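PDB 6VPD: glutathione peroxidase from Hypocrea jecorina, which probably catalyses the reduction of hydroperoxides to alcohols with thioredoxin as the electron donor, acting as a glutathione peroxidase-like thioredoxin peroxidase. Local coordinates for residues C92-S97 with N125-D130; T27-F32 with V42-Y47; N154-L159 with I167-S172. All blocks are in the same frame, centred on the assembly; numbering follows the deposited sequence.

Contact 1: C92-S97 with N125-D130; sequences CNQFGS and NVNGDD
Asn125, Val126 and Asn127 receive the side chain of Gln94, joining the end of strand 85-92 and the loop after it to a later loop before helix 133-141 in a thioredoxin-fold domain of the glutathione peroxidase family. Asn125 sets its carboxamide across that of Gln94, the two amide planes standing 61° apart, and its CA lies 6.0 Å from the CA of Cys92 at the end of the strand. Val126 offers its backbone N to Gln94 OE1 in a weak hydrogen bond of 3.2 Å. Its CG2 packs on two partners, reaching Cys92 SG at 3.9 Å and the edge of the Phe95 ring at CZ and CE2. Asn127 adds a second weak bond, from its N to the same OE1, while its O accepts from Gln94 NE2 at 2.9 Å in a nearly straight bond (168°). Gln94 reaches this backbone because its chain is extended beyond CG (chi2 -178°); one amide thus meets a backbone acceptor squarely and two backbone donors weakly. The ND2 of Asn127 approaches Phe95 CZ but donates to Val151 O. Asp130 comes last, its carboxylate OD2 3.6 Å from Gln94 NE2 without a hydrogen bond.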
loop_
_atom_site.group_PDB
_atom_site.type_symbol
_atom_site.label_atom_id
_atom_site.label_comp_id
_atom_site.label_asym_id
_atom_site.label_seq_id
_atom_site.Cartn_x
_atom_site.Cartn_y
_atom_site.Cartn_z
ATOM N N CYS A 92 -3.953 14.993 3.503
ATOM C CA CYS A 92 -5.213 14.259 3.504
ATOM C C CYS A 92 -5.340 13.491 4.806
ATOM O O CYS A 92 -4.472 12.675 5.142
ATOM C CB CYS A 92 -5.295 13.304 2.318
ATOM S SG CYS A 92 -6.978 12.801 1.973
ATOM N N ASN A 93 -6.429 13.747 5.521
ATOM C CA ASN A 93 -6.718 13.104 6.792
ATOM C C ASN A 93 -7.517 11.821 6.629
ATOM O O ASN A 93 -7.819 11.166 7.631
ATOM C CB ASN A 93 -7.490 14.069 7.695
ATOM C CG ASN A 93 -8.870 14.410 7.137
ATOM O OD1 ASN A 93 -9.140 14.207 5.943
ATOM N ND2 ASN A 93 -9.751 14.937 8.000
ATOM N N GLN A 94 -7.850 11.438 5.399
ATOM C CA GLN A 94 -8.792 10.356 5.147
ATOM C C GLN A 94 -8.214 8.965 5.350
ATOM O O GLN A 94 -8.946 8.000 5.151
ATOM C CB GLN A 94 -9.346 10.445 3.721
ATOM C CG GLN A 94 -10.392 11.521 3.494
ATOM C CD GLN A 94 -10.947 11.530 2.059
ATOM O OE1 GLN A 94 -10.262 11.151 1.109
ATOM N NE2 GLN A 94 -12.186 11.975 1.903
ATOM N N PHE A 95 -6.948 8.796 5.731
ATOM C CA PHE A 95 -6.361 7.450 5.837
ATOM C C PHE A 95 -5.789 7.236 7.246
ATOM O O PHE A 95 -4.582 7.052 7.432
ATOM C CB PHE A 95 -5.294 7.215 4.745
ATOM C CG PHE A 95 -5.808 7.427 3.344
ATOM C CD1 PHE A 95 -6.528 6.435 2.693
ATOM C CD2 PHE A 95 -5.587 8.636 2.680
ATOM C CE1 PHE A 95 -7.015 6.647 1.404
ATOM C CE2 PHE A 95 -6.073 8.853 1.401
ATOM C CZ PHE A 95 -6.781 7.862 0.762
ATOM N N GLY A 96 -6.669 7.245 8.245
ATOM C CA GLY A 96 -6.315 6.884 9.614
ATOM C C GLY A 96 -7.439 6.140 10.319
ATOM O O GLY A 96 -8.601 6.561 10.242
ATOM N N SER A 97 -7.119 5.053 11.021
ATOM C CA SER A 97 -8.136 4.148 11.542
ATOM C C SER A 97 -8.336 4.312 13.050
ATOM O O SER A 97 -7.378 4.425 13.824
ATOM C CB SER A 97 -7.791 2.694 11.207
ATOM O OG SER A 97 -8.910 1.860 11.461
ATOM N N ASN A 125 -9.816 16.546 0.484
ATOM C CA ASN A 125 -10.273 15.173 0.427
ATOM C C ASN A 125 -9.990 14.621 -0.957
ATOM O O ASN A 125 -10.301 15.268 -1.961
ATOM C CB ASN A 125 -11.759 15.094 0.757
ATOM C CG ASN A 125 -12.014 15.293 2.223
ATOM O OD1 ASN A 125 -11.932 14.350 3.003
ATOM N ND2 ASN A 125 -12.269 16.534 2.619
ATOM N N VAL A 126 -9.368 13.440 -1.006
ATOM C CA VAL A 126 -9.135 12.789 -2.288
ATOM C C VAL A 126 -10.236 11.815 -2.661
ATOM O O VAL A 126 -10.270 11.363 -3.811
ATOM C CB VAL A 126 -7.780 12.046 -2.330
ATOM C CG1 VAL A 126 -6.636 13.012 -2.044
ATOM C CG2 VAL A 126 -7.758 10.857 -1.371
ATOM N N ASN A 127 -11.145 11.489 -1.740
ATOM C CA ASN A 127 -12.139 10.446 -1.961
ATOM C C ASN A 127 -13.502 10.898 -1.466
ATOM O O ASN A 127 -13.618 11.800 -0.640
ATOM C CB ASN A 127 -11.755 9.152 -1.258
ATOM C CG ASN A 127 -10.664 8.428 -1.977
ATOM O OD1 ASN A 127 -10.568 8.525 -3.200
ATOM N ND2 ASN A 127 -9.821 7.711 -1.240
ATOM N N GLY A 128 -14.535 10.261 -1.995
ATOM C CA GLY A 128 -15.889 10.632 -1.660
ATOM C C GLY A 128 -16.446 11.681 -2.593
ATOM O O GLY A 128 -15.771 12.209 -3.487
ATOM N N ASP A 129 -17.731 11.979 -2.375
ATOM C CA ASP A 129 -18.418 13.006 -3.146
ATOM C C ASP A 129 -17.925 14.390 -2.767
ATOM O O ASP A 129 -18.156 15.357 -3.508
ATOM C CB ASP A 129 -19.933 12.902 -2.935
ATOM C CG ASP A 129 -20.526 11.607 -3.496
ATOM O OD1 ASP A 129 -20.236 11.260 -4.668
ATOM O OD2 ASP A 129 -21.286 10.938 -2.758
ATOM N N ASP A 130 -17.249 14.478 -1.628
ATOM C CA ASP A 130 -16.575 15.656 -1.127
ATOM C C ASP A 130 -15.156 15.812 -1.666
ATOM O O ASP A 130 -14.460 16.753 -1.264
ATOM C CB ASP A 130 -16.510 15.568 0.392
ATOM C CG ASP A 130 -15.787 14.305 0.853
ATOM O OD1 ASP A 130 -16.152 13.202 0.382
ATOM O OD2 ASP A 130 -14.822 14.413 1.645
#

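Contact 2: T27-F32 with V42-Y47; sequences TSFFDF and VDLSQY
Leu44 fills the tight part of this contact, its CD1 lying over one face of the Phe29 ring in a CH-pi contact, 4.0 Å from the ring centroid and 28° off the normal. The same methyl group meets CB of Phe32, also at 4.0 Å, which puts one branch of the leucine in touch with both residues. Phe29 brings its ring there with CG anti to the backbone N (chi1 171°), whereas the ring of Phe30, its neighbour in the 3-10 segment 29-31, goes instead to a further 3-10 segment, 44-47. There its edge faces Leu44 O, and CE1 packs on CB of Tyr47 at 3.9 Å. With alanine in place of Phe30, the edge contact with Leu44 O and the packing on CB of Tyr47 would probably be lost, leaving a gap beside the 3-10 segment 44-47.

A single hydrogen bond crosses between the segments, from Leu44 N to Phe32 O (3.1 Å, 154°). Phe30 O and Ser45 N are near each other, but their angle is too poor for a second bond.

The looser side is formed by the partly exposed Asp43 and Ser45, which bury little surface here. Asp43 OD1 accepts from Ser45 N at 3.0 Å, an Asx turn that leads strand 41-43 into the 3-10 segment; a weak bond from Ser45 OG reaches the same oxygen. Across the contact, this OD1 merely comes within 3.7 Å of Phe32 O.

This N-terminal part packs against the central sheet of the thioredoxin fold and the helix beside it: Phe29 and Phe32 lean on helix 133-141, where Phe32 meets the ring of Trp137. Phe29 and Phe30 touch strand 51-58, and Leu44 and Tyr47 rest on strand 85-92.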
loop_
_atom_site.group_PDB
_atom_site.type_symbol
_atom_site.label_atom_id
_atom_site.label_comp_id
_atom_site.label_asym_id
_atom_site.label_seq_id
_atom_site.Cartn_x
_atom_site.Cartn_y
_atom_site.Cartn_z
ATOM N N THR A 27 -10.210 18.343 -20.819
ATOM C CA THR A 27 -9.683 19.089 -19.696
ATOM C C THR A 27 -8.193 18.802 -19.554
ATOM O O THR A 27 -7.694 17.732 -19.928
ATOM C CB THR A 27 -10.420 18.721 -18.412
ATOM O OG1 THR A 27 -11.789 18.448 -18.711
ATOM C CG2 THR A 27 -10.366 19.869 -17.417
ATOM N N SER A 28 -7.479 19.788 -19.039
ATOM C CA SER A 28 -6.075 19.657 -18.739
ATOM C C SER A 28 -5.878 19.964 -17.268
ATOM O O SER A 28 -6.615 20.764 -16.680
ATOM C CB SER A 28 -5.226 20.599 -19.565
ATOM O OG SER A 28 -4.568 21.512 -18.702
ATOM N N PHE A 29 -4.872 19.316 -16.689
ATOM C CA PHE A 29 -4.547 19.528 -15.290
ATOM C C PHE A 29 -4.385 21.006 -14.989
ATOM O O PHE A 29 -4.817 21.485 -13.939
ATOM C CB PHE A 29 -3.270 18.742 -14.958
ATOM C CG PHE A 29 -2.692 19.029 -13.615
ATOM C CD1 PHE A 29 -3.164 18.378 -12.481
ATOM C CD2 PHE A 29 -1.637 19.905 -13.487
ATOM C CE1 PHE A 29 -2.602 18.619 -11.227
ATOM C CE2 PHE A 29 -1.081 20.155 -12.247
ATOM C CZ PHE A 29 -1.559 19.503 -11.115
ATOM N N PHE A 30 -3.805 21.755 -15.911
ATOM C CA PHE A 30 -3.586 23.169 -15.622
ATOM C C PHE A 30 -4.871 24.015 -15.685
ATOM O O PHE A 30 -4.798 25.227 -15.430
ATOM C CB PHE A 30 -2.513 23.717 -16.570
ATOM C CG PHE A 30 -1.244 22.873 -16.614
ATOM C CD1 PHE A 30 -0.347 22.870 -15.550
ATOM C CD2 PHE A 30 -0.954 22.087 -17.725
ATOM C CE1 PHE A 30 0.815 22.098 -15.600
ATOM C CE2 PHE A 30 0.201 21.317 -17.778
ATOM C CZ PHE A 30 1.086 21.327 -16.715
ATOM N N ASP A 31 -6.034 23.414 -15.983
ATOM C CA ASP A 31 -7.315 24.103 -15.843
ATOM C C ASP A 31 -7.743 24.271 -14.381
ATOM O O ASP A 31 -8.676 25.035 -14.105
ATOM C CB ASP A 31 -8.435 23.351 -16.597
ATOM C CG ASP A 31 -8.253 23.359 -18.127
ATOM O OD1 ASP A 31 -7.439 24.168 -18.614
ATOM O OD2 ASP A 31 -8.921 22.562 -18.840
ATOM N N PHE A 32 -7.108 23.580 -13.441
ATOM C CA PHE A 32 -7.683 23.493 -12.107
ATOM C C PHE A 32 -7.082 24.546 -11.185
ATOM O O PHE A 32 -5.992 25.067 -11.423
ATOM C CB PHE A 32 -7.469 22.108 -11.515
ATOM C CG PHE A 32 -8.411 21.063 -12.038
ATOM C CD1 PHE A 32 -8.094 20.333 -13.168
ATOM C CD2 PHE A 32 -9.613 20.790 -11.373
ATOM C CE1 PHE A 32 -8.969 19.370 -13.646
ATOM C CE2 PHE A 32 -10.480 19.825 -11.839
ATOM C CZ PHE A 32 -10.159 19.113 -12.975
ATOM N N VAL A 42 -4.574 28.752 -5.433
ATOM C CA VAL A 42 -3.455 28.649 -6.357
ATOM C C VAL A 42 -4.015 28.285 -7.715
ATOM O O VAL A 42 -4.847 27.372 -7.830
ATOM C CB VAL A 42 -2.444 27.578 -5.906
ATOM C CG1 VAL A 42 -1.378 27.347 -6.988
ATOM C CG2 VAL A 42 -1.828 27.942 -4.560
ATOM N N ASP A 43 -3.565 28.982 -8.752
ATOM C CA ASP A 43 -3.935 28.608 -10.105
ATOM C C ASP A 43 -2.871 27.679 -10.671
ATOM O O ASP A 43 -1.687 28.036 -10.725
ATOM C CB ASP A 43 -4.122 29.827 -10.993
ATOM C CG ASP A 43 -4.853 29.482 -12.270
ATOM O OD1 ASP A 43 -4.798 28.295 -12.697
ATOM O OD2 ASP A 43 -5.497 30.389 -12.838
ATOM N N LEU A 44 -3.294 26.486 -11.081
ATOM C CA LEU A 44 -2.357 25.493 -11.590
ATOM C C LEU A 44 -1.874 25.801 -13.007
ATOM O O LEU A 44 -0.905 25.188 -13.463
ATOM C CB LEU A 44 -2.995 24.099 -11.516
ATOM C CG LEU A 44 -3.157 23.594 -10.075
ATOM C CD1 LEU A 44 -3.701 22.194 -10.068
ATOM C CD2 LEU A 44 -1.850 23.645 -9.294
ATOM N N SER A 45 -2.504 26.739 -13.709
ATOM C CA SER A 45 -1.961 27.182 -14.985
ATOM C C SER A 45 -0.605 27.863 -14.825
ATOM O O SER A 45 0.154 27.942 -15.794
ATOM C CB SER A 45 -2.928 28.144 -15.649
ATOM O OG SER A 45 -2.968 29.349 -14.889
ATOM N N GLN A 46 -0.286 28.371 -13.631
ATOM C CA GLN A 46 1.042 28.930 -13.394
ATOM C C GLN A 46 2.139 27.900 -13.616
ATOM O O GLN A 46 3.304 28.280 -13.778
ATOM C CB GLN A 46 1.157 29.471 -11.965
ATOM C CG GLN A 46 1.598 28.413 -10.949
ATOM C CD GLN A 46 1.829 28.968 -9.551
ATOM O OE1 GLN A 46 0.919 29.515 -8.930
ATOM N NE2 GLN A 46 3.053 28.819 -9.048
ATOM N N TYR A 47 1.796 26.609 -13.607
ATOM C CA TYR A 47 2.730 25.528 -13.884
ATOM C C TYR A 47 2.606 24.981 -15.306
ATOM O O TYR A 47 3.204 23.942 -15.609
ATOM C CB TYR A 47 2.527 24.391 -12.879
ATOM C CG TYR A 47 2.796 24.756 -11.432
ATOM C CD1 TYR A 47 4.080 25.061 -11.011
ATOM C CD2 TYR A 47 1.777 24.751 -10.480
ATOM C CE1 TYR A 47 4.357 25.384 -9.689
ATOM C CE2 TYR A 47 2.047 25.083 -9.136
ATOM C CZ TYR A 47 3.351 25.398 -8.759
ATOM O OH TYR A 47 3.679 25.710 -7.459
#

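Contact 3: N154-L159 with I167-S172; sequences NFEKFL and IGRWAS
Arg169 reaches across to Phe158 and Glu156 with its chain extended from CG to NE. Its CB lies 3.9 Å from Lys157 O, and CG stands over one face of the Phe158 ring. CD continues alongside that ring, 3.6 Å from Phe158 CE2. NE donates to Glu156 OE2 at 2.9 Å in a salt bridge; the bond is straight (165°) and lies in the guanidinium plane, arriving on the syn side of the carboxylate though tilted from its plane, while Glu156 OE1 accepts from Lys152 N. Phe158 CZ lies over one guanidinium face. NH2 gives OE2 a weak second bond and also meets Glu149 O, while NH1 bonds Lys142 O. The backbone carrying Arg169 is one strand of an antiparallel hairpin, 157-160 with 166-170; the N-to-C directions of 157-159 and 167-170 lie 171° apart. Lys157 and Trp170 form a hydrogen-bonded pair, Lys157 N to Trp170 O at 3.1 Å and the reverse. A classic beta bulge sets Ile167 and Gly168 opposite the single residue Leu159, with Ile167 N bonding Leu159 O at 2.8 Å. Leu159 CG packs on CG1 of Ile167. Leu159 CB meets the edge of the Trp170 ring at CZ3, 3.7 Å away.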
loop_
_atom_site.group_PDB
_atom_site.type_symbol
_atom_site.label_atom_id
_atom_site.label_comp_id
_atom_site.label_asym_id
_atom_site.label_seq_id
_atom_site.Cartn_x
_atom_site.Cartn_y
_atom_site.Cartn_z
ATOM N N ASN A 154 -2.312 6.838 1.808
ATOM C CA ASN A 154 -1.522 8.046 1.638
ATOM C C ASN A 154 -0.446 7.799 0.584
ATOM O O ASN A 154 -0.000 6.664 0.378
ATOM C CB ASN A 154 -0.861 8.486 2.957
ATOM C CG ASN A 154 -1.805 8.463 4.149
ATOM O OD1 ASN A 154 -2.716 9.285 4.263
ATOM N ND2 ASN A 154 -1.551 7.550 5.078
ATOM N N PHE A 155 -0.048 8.869 -0.107
ATOM C CA PHE A 155 1.137 8.886 -0.968
ATOM C C PHE A 155 0.969 8.139 -2.286
ATOM O O PHE A 155 1.967 7.749 -2.896
ATOM C CB PHE A 155 2.375 8.347 -0.237
ATOM C CG PHE A 155 2.813 9.210 0.894
ATOM C CD1 PHE A 155 2.293 9.022 2.164
ATOM C CD2 PHE A 155 3.728 10.228 0.695
ATOM C CE1 PHE A 155 2.681 9.837 3.226
ATOM C CE2 PHE A 155 4.125 11.043 1.748
ATOM C CZ PHE A 155 3.598 10.846 3.016
ATOM N N GLU A 156 -0.252 7.926 -2.765
ATOM C CA GLU A 156 -0.395 7.633 -4.182
ATOM C C GLU A 156 0.109 8.843 -4.967
ATOM O O GLU A 156 0.028 9.985 -4.495
ATOM C CB GLU A 156 -1.854 7.292 -4.539
ATOM C CG GLU A 156 -2.334 5.897 -4.043
ATOM C CD GLU A 156 -3.317 5.178 -4.995
ATOM O OE1 GLU A 156 -4.302 4.577 -4.509
ATOM O OE2 GLU A 156 -3.099 5.178 -6.230
ATOM N N LYS A 157 0.697 8.585 -6.140
ATOM C CA LYS A 157 1.309 9.617 -6.979
ATOM C C LYS A 157 0.662 9.635 -8.364
ATOM O O LYS A 157 0.390 8.576 -8.938
ATOM C CB LYS A 157 2.819 9.380 -7.141
ATOM C CG LYS A 157 3.585 9.263 -5.858
ATOM C CD LYS A 157 3.821 7.812 -5.470
ATOM C CE LYS A 157 4.877 7.707 -4.374
ATOM N NZ LYS A 157 4.616 6.558 -3.441
ATOM N N PHE A 158 0.417 10.833 -8.900
ATOM C CA PHE A 158 0.051 11.024 -10.305
ATOM C C PHE A 158 1.079 11.912 -10.992
ATOM O O PHE A 158 1.498 12.930 -10.437
ATOM C CB PHE A 158 -1.298 11.695 -10.491
ATOM C CG PHE A 158 -2.446 10.976 -9.868
ATOM C CD1 PHE A 158 -2.692 11.077 -8.506
ATOM C CD2 PHE A 158 -3.351 10.265 -10.666
ATOM C CE1 PHE A 158 -3.800 10.443 -7.937
ATOM C CE2 PHE A 158 -4.458 9.624 -10.105
ATOM C CZ PHE A 158 -4.674 9.706 -8.737
ATOM N N LEU A 159 1.451 11.552 -12.214
ATOM C CA LEU A 159 2.429 12.293 -12.995
ATOM C C LEU A 159 1.717 13.039 -14.126
ATOM O O LEU A 159 1.031 12.416 -14.942
ATOM C CB LEU A 159 3.486 11.342 -13.542
ATOM C CG LEU A 159 4.607 11.971 -14.361
ATOM C CD1 LEU A 159 5.332 12.994 -13.509
ATOM C CD2 LEU A 159 5.556 10.884 -14.892
ATOM N N ILE A 167 -0.136 11.001 -17.079
ATOM C CA ILE A 167 0.661 9.986 -17.754
ATOM C C ILE A 167 1.043 8.833 -16.846
ATOM O O ILE A 167 1.612 7.861 -17.332
ATOM C CB ILE A 167 1.921 10.592 -18.407
ATOM C CG1 ILE A 167 2.888 11.121 -17.363
ATOM C CG2 ILE A 167 1.560 11.731 -19.374
ATOM C CD1 ILE A 167 3.915 12.085 -17.962
ATOM N N GLY A 168 0.740 8.893 -15.554
ATOM C CA GLY A 168 1.161 7.817 -14.669
ATOM C C GLY A 168 0.493 7.847 -13.308
ATOM O O GLY A 168 0.260 8.921 -12.757
ATOM N N ARG A 169 0.160 6.687 -12.756
ATOM C CA ARG A 169 -0.305 6.594 -11.381
ATOM C C ARG A 169 0.406 5.440 -10.696
ATOM O O ARG A 169 0.486 4.346 -11.261
ATOM C CB ARG A 169 -1.810 6.389 -11.337
ATOM C CG ARG A 169 -2.370 6.157 -9.948
ATOM C CD ARG A 169 -3.881 6.092 -10.014
ATOM N NE ARG A 169 -4.476 5.831 -8.724
ATOM C CZ ARG A 169 -5.781 5.937 -8.479
ATOM N NH1 ARG A 169 -6.629 6.306 -9.448
ATOM N NH2 ARG A 169 -6.229 5.666 -7.253
ATOM N N TRP A 170 0.929 5.673 -9.493
ATOM C CA TRP A 170 1.671 4.648 -8.767
ATOM C C TRP A 170 1.135 4.516 -7.357
ATOM O O TRP A 170 0.792 5.511 -6.720
ATOM C CB TRP A 170 3.167 4.954 -8.710
ATOM C CG TRP A 170 3.834 4.839 -10.033
ATOM C CD1 TRP A 170 4.492 3.752 -10.531
ATOM C CD2 TRP A 170 3.904 5.852 -11.045
ATOM N NE1 TRP A 170 4.965 4.030 -11.790
ATOM C CE2 TRP A 170 4.610 5.310 -12.130
ATOM C CE3 TRP A 170 3.433 7.162 -11.135
ATOM C CZ2 TRP A 170 4.868 6.037 -13.286
ATOM C CZ3 TRP A 170 3.680 7.877 -12.290
ATOM C CH2 TRP A 170 4.388 7.315 -13.348
ATOM N N ALA A 171 1.086 3.286 -6.862
ATOM C CA ALA A 171 0.542 3.052 -5.533
ATOM C C ALA A 171 1.499 3.574 -4.466
ATOM O O ALA A 171 2.658 3.903 -4.731
ATOM C CB ALA A 171 0.264 1.571 -5.325
ATOM N N SER A 172 0.992 3.650 -3.233
ATOM C CA SER A 172 1.817 4.126 -2.118
ATOM C C SER A 172 3.060 3.268 -1.913
ATOM O O SER A 172 4.071 3.756 -1.396
ATOM C CB SER A 172 0.993 4.156 -0.831
ATOM O OG SER A 172 0.522 2.861 -0.485
#

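Along the chain contact 2 comes first, then contact 1, then contact 3. All lie in one thioredoxin-fold domain around the mixed sheet ordered 85-92, 51-58, 157-160, 166-170. Contact 3 pairs the last two strands, contact 1 begins at the end of strand 85-92, and contact 2 packs on strands 51-58 and 85-92. Contacts 1 and 2 are farthest apart, with centres 22 Å from each other and nearest atoms about 11 Å apart. Contacts 1 and 3 meet where Phe95 CB lies 3.3 Å from Asn154 OD1. The side chain of Phe155 in contact 3 lies about 10 Å from that of Cys61, the predicted active site. Together the contacts probably tie the N-terminal part, a loop and the edge hairpin to one sheet.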